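Local coordinates for protein rhamnogalacturonan endolyase YesW (Bacillus subtilis, PDB 2ZUX) that cleaves the rhamnogalacturonan backbone of plant cell-wall pectin by endo-type elimination and depends on calcium or manganese for activity, at residues Y110-N115 and W134-S139. Sequence-based numbering, arbitrary orientation.
With RAM (alpha-L-rhamnopyranose), chain N.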
ATOM      1  N   TYR A 110     -17.291  -2.606 -22.762  1.00 15.98           N
ATOM      2  CA  TYR A 110     -16.381  -2.053 -21.766  1.00 15.31           C
ATOM      3  C   TYR A 110     -14.949  -2.177 -22.246  1.00 15.05           C
ATOM      4  O   TYR A 110     -14.620  -3.053 -23.051  1.00 15.25           O
ATOM      5  CB  TYR A 110     -16.536  -2.741 -20.400  1.00 15.73           C
ATOM      6  CG  TYR A 110     -16.343  -4.232 -20.461  1.00 16.22           C
ATOM      7  CD1 TYR A 110     -15.077  -4.806 -20.306  1.00 14.96           C
ATOM      8  CD2 TYR A 110     -17.427  -5.076 -20.687  1.00 16.37           C
ATOM      9  CE1 TYR A 110     -14.907  -6.184 -20.382  1.00 16.90           C
ATOM     10  CE2 TYR A 110     -17.271  -6.434 -20.758  1.00 18.73           C
ATOM     11  CZ  TYR A 110     -16.019  -6.987 -20.609  1.00 18.34           C
ATOM     12  OH  TYR A 110     -15.910  -8.354 -20.689  1.00 21.57           O
ATOM     13  N   THR A 111     -14.098  -1.308 -21.712  1.00 14.30           N
ATOM     14  CA  THR A 111     -12.673  -1.333 -22.000  1.00 14.40           C
ATOM     15  C   THR A 111     -11.917  -1.375 -20.680  1.00 13.95           C
ATOM     16  O   THR A 111     -12.520  -1.235 -19.607  1.00 14.04           O
ATOM     17  CB  THR A 111     -12.232  -0.091 -22.798  1.00 14.43           C
ATOM     18  OG1 THR A 111     -12.626   1.090 -22.096  1.00 15.18           O
ATOM     19  CG2 THR A 111     -12.855  -0.086 -24.197  1.00 15.93           C
ATOM     20  N   TYR A 112     -10.608  -1.566 -20.760  1.00 13.23           N
ATOM     21  CA  TYR A 112      -9.782  -1.687 -19.557  1.00 12.56           C
ATOM     22  C   TYR A 112      -8.855  -0.510 -19.336  1.00 12.93           C
ATOM     23  O   TYR A 112      -8.335   0.074 -20.287  1.00 13.53           O
ATOM     24  CB  TYR A 112      -8.959  -2.964 -19.625  1.00 12.72           C
ATOM     25  CG  TYR A 112      -9.785  -4.183 -19.323  1.00 12.39           C
ATOM     26  CD1 TYR A 112     -10.304  -4.977 -20.346  1.00 13.11           C
ATOM     27  CD2 TYR A 112     -10.067  -4.535 -18.005  1.00 11.97           C
ATOM     28  CE1 TYR A 112     -11.075  -6.106 -20.052  1.00 13.32           C
ATOM     29  CE2 TYR A 112     -10.839  -5.641 -17.702  1.00 12.07           C
ATOM     30  CZ  TYR A 112     -11.340  -6.426 -18.728  1.00 12.61           C
ATOM     31  OH  TYR A 112     -12.097  -7.533 -18.447  1.00 14.68           O
ATOM     32  N   SER A 113      -8.639  -0.181 -18.065  1.00 12.32           N
ATOM     33  CA  SER A 113      -7.608   0.768 -17.684  1.00 11.93           C
ATOM     34  C   SER A 113      -6.776   0.172 -16.555  1.00 11.57           C
ATOM     35  O   SER A 113      -7.274  -0.628 -15.735  1.00 11.20           O
ATOM     36  CB  SER A 113      -8.208   2.108 -17.269  1.00 12.15           C
ATOM     37  OG  SER A 113      -9.069   1.962 -16.151  1.00 12.13           O
ATOM     38  N   ALA A 114      -5.497   0.527 -16.541  1.00 11.17           N
ATOM     39  CA  ALA A 114      -4.587   0.092 -15.489  1.00 10.77           C
ATOM     40  C   ALA A 114      -5.050   0.729 -14.180  1.00 10.32           C
ATOM     41  O   ALA A 114      -5.413   1.900 -14.152  1.00 11.16           O
ATOM     42  CB  ALA A 114      -3.185   0.509 -15.826  1.00 11.26           C
ATOM     43  N   ASN A 115      -5.071  -0.045 -13.099  1.00  9.43           N
ATOM     44  CA  ASN A 115      -5.651   0.433 -11.849  1.00  9.36           C
ATOM     45  C   ASN A 115      -4.644   0.200 -10.711  1.00  9.28           C
ATOM     46  O   ASN A 115      -3.449   0.452 -10.899  1.00  9.50           O
ATOM     47  CB  ASN A 115      -7.025  -0.233 -11.653  1.00  9.34           C
ATOM     48  CG  ASN A 115      -7.913   0.500 -10.659  1.00  9.24           C
ATOM     49  OD1 ASN A 115      -8.607   1.486 -10.996  1.00 11.88           O
ATOM     50  ND2 ASN A 115      -7.955  -0.009  -9.452  1.00  7.77           N
ATOM     51  N   TRP A 134      -6.203  -4.687 -13.494  1.00 10.01           N
ATOM     52  CA  TRP A 134      -6.914  -3.988 -14.561  1.00 10.00           C
ATOM     53  C   TRP A 134      -8.370  -3.792 -14.151  1.00  9.97           C
ATOM     54  O   TRP A 134      -8.977  -4.673 -13.515  1.00  9.92           O
ATOM     55  CB  TRP A 134      -6.865  -4.808 -15.853  1.00 10.26           C
ATOM     56  CG  TRP A 134      -5.506  -4.865 -16.468  1.00 10.14           C
ATOM     57  CD1 TRP A 134      -4.569  -5.842 -16.312  1.00 10.52           C
ATOM     58  CD2 TRP A 134      -4.931  -3.883 -17.342  1.00  9.73           C
ATOM     59  NE1 TRP A 134      -3.439  -5.537 -17.051  1.00 11.13           N
ATOM     60  CE2 TRP A 134      -3.633  -4.333 -17.678  1.00 10.03           C
ATOM     61  CE3 TRP A 134      -5.385  -2.668 -17.869  1.00 11.00           C
ATOM     62  CZ2 TRP A 134      -2.783  -3.612 -18.538  1.00 11.26           C
ATOM     63  CZ3 TRP A 134      -4.539  -1.950 -18.714  1.00 11.04           C
ATOM     64  CH2 TRP A 134      -3.253  -2.425 -19.033  1.00 11.36           C
ATOM     65  N   ASP A 135      -8.947  -2.650 -14.518  1.00 10.29           N
ATOM     66  CA  ASP A 135     -10.334  -2.357 -14.170  1.00 10.59           C
ATOM     67  C   ASP A 135     -11.158  -2.168 -15.432  1.00 10.75           C
ATOM     68  O   ASP A 135     -10.814  -1.336 -16.281  1.00 10.85           O
ATOM     69  CB  ASP A 135     -10.424  -1.098 -13.304  1.00 10.74           C
ATOM     70  CG  ASP A 135     -11.751  -0.984 -12.591  1.00 11.48           C
ATOM     71  OD1 ASP A 135     -12.128  -1.932 -11.864  1.00 10.62           O
ATOM     72  OD2 ASP A 135     -12.399   0.066 -12.740  1.00 13.54           O
ATOM     73  N   PRO A 136     -12.261  -2.923 -15.560  1.00 10.62           N
ATOM     74  CA  PRO A 136     -13.150  -2.686 -16.696  1.00 10.96           C
ATOM     75  C   PRO A 136     -13.929  -1.398 -16.460  1.00 11.96           C
ATOM     76  O   PRO A 136     -14.210  -1.029 -15.308  1.00 11.44           O
ATOM     77  CB  PRO A 136     -14.086  -3.896 -16.666  1.00 10.87           C
ATOM     78  CG  PRO A 136     -14.162  -4.260 -15.213  1.00 10.42           C
ATOM     79  CD  PRO A 136     -12.772  -3.987 -14.677  1.00 10.13           C
ATOM     80  N   SER A 137     -14.288  -0.720 -17.547  1.00 12.05           N
ATOM     81  CA  SER A 137     -14.926   0.593 -17.462  1.00 13.03           C
ATOM     82  C   SER A 137     -16.341   0.559 -16.885  1.00 13.26           C
ATOM     83  O   SER A 137     -16.933   1.610 -16.634  1.00 14.71           O
ATOM     84  CB  SER A 137     -14.934   1.253 -18.840  1.00 13.03           C
ATOM     85  OG  SER A 137     -15.580   0.428 -19.789  1.00 14.07           O
ATOM     86  N   ASN A 138     -16.875  -0.640 -16.677  1.00 12.59           N
ATOM     87  CA  ASN A 138     -18.173  -0.807 -16.027  1.00 12.14           C
ATOM     88  C   ASN A 138     -18.078  -1.384 -14.614  1.00 12.03           C
ATOM     89  O   ASN A 138     -19.047  -1.924 -14.103  1.00 11.91           O
ATOM     90  CB  ASN A 138     -19.112  -1.660 -16.893  1.00 12.44           C
ATOM     91  CG  ASN A 138     -18.550  -3.039 -17.187  1.00 12.60           C
ATOM     92  OD1 ASN A 138     -17.463  -3.401 -16.729  1.00 12.88           O
ATOM     93  ND2 ASN A 138     -19.295  -3.819 -17.969  1.00 13.55           N
ATOM     94  N   SER A 139     -16.911  -1.270 -13.984  1.00 11.14           N
ATOM     95  CA  SER A 139     -16.768  -1.722 -12.596  1.00 11.34           C
ATOM     96  C   SER A 139     -17.761  -0.975 -11.704  1.00 11.48           C
ATOM     97  O   SER A 139     -18.195   0.137 -12.027  1.00 11.93           O
ATOM     98  CB  SER A 139     -15.335  -1.537 -12.109  1.00 11.33           C
ATOM     99  OG  SER A 139     -14.952  -0.174 -12.121  1.00 11.63           O
TER
HETATM  100  C1  RAM N 640     -13.717   5.236 -12.433  1.00 31.27           C
HETATM  101  C2  RAM N 640     -13.162   3.822 -12.185  1.00 31.28           C
HETATM  102  C3  RAM N 640     -11.786   3.583 -12.812  1.00 30.97           C
HETATM  103  C4  RAM N 640     -10.881   4.782 -12.564  1.00 29.00           C
HETATM  104  C5  RAM N 640     -11.530   5.994 -13.221  1.00 29.50           C
HETATM  105  C6  RAM N 640     -10.654   7.229 -13.102  1.00 26.71           C
HETATM  106  O1  RAM N 640     -14.573   5.229 -13.552  1.00 30.96           O
HETATM  107  O2  RAM N 640     -13.110   3.583 -10.794  1.00 31.54           O
HETATM  108  O3  RAM N 640     -11.210   2.398 -12.308  1.00 32.82           O
HETATM  109  O4  RAM N 640      -9.542   4.589 -12.993  1.00 25.63           O
HETATM  110  O5  RAM N 640     -12.758   6.278 -12.570  1.00 31.01           O
HETATM  111  O   HOH W   1     -15.028   2.238 -22.606  1.00 30.34           O
HETATM  112  O   HOH W   2     -11.503   1.162 -17.200  1.00 14.98           O
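Asn115 and Asp135 run alongside each other, both directed at the bound rhamnose, CB to CB 3.9 Å. The sugar donates its O3 to Asp135 OD2 (2.7 Å), while Asn115 OD1 approaches the same hydroxyl at 3.1 Å. Asp135 carries CG anti to its own N (chi1 -163°), which brings the carboxylate to the sugar; Ser139 OG, on the last residue of the type I turn that starts at Pro136, donates to OD2 on the syn side (2.6 Å). With an alanine in place of Asp135, the rhamnose O3 and Ser139 OG would probably both lose the acceptor they share. Both substrate-binding residues sit on an antiparallel hairpin, strands 109-120 and 129-136, within one sheet of the beta-propeller domain. Ser113 and Asp135 form a hydrogen-bonded pair, Asp135 N to Ser113 O being nearly straight (170°), and a water donates to both Ser113 OG and Asp135 O. Just past Pro136, Ser137 OG accepts from Thr111 N (3.0 Å). On the other face, Ala114 CB lies over the Trp134 ring, 4.0 Å from CZ3, and Tyr112 CE2 reaches Pro136 CB at 3.8 Å. Leu152 backs Tyr112 and Trp134, whose polar ends bond Asp150 O and Asp154.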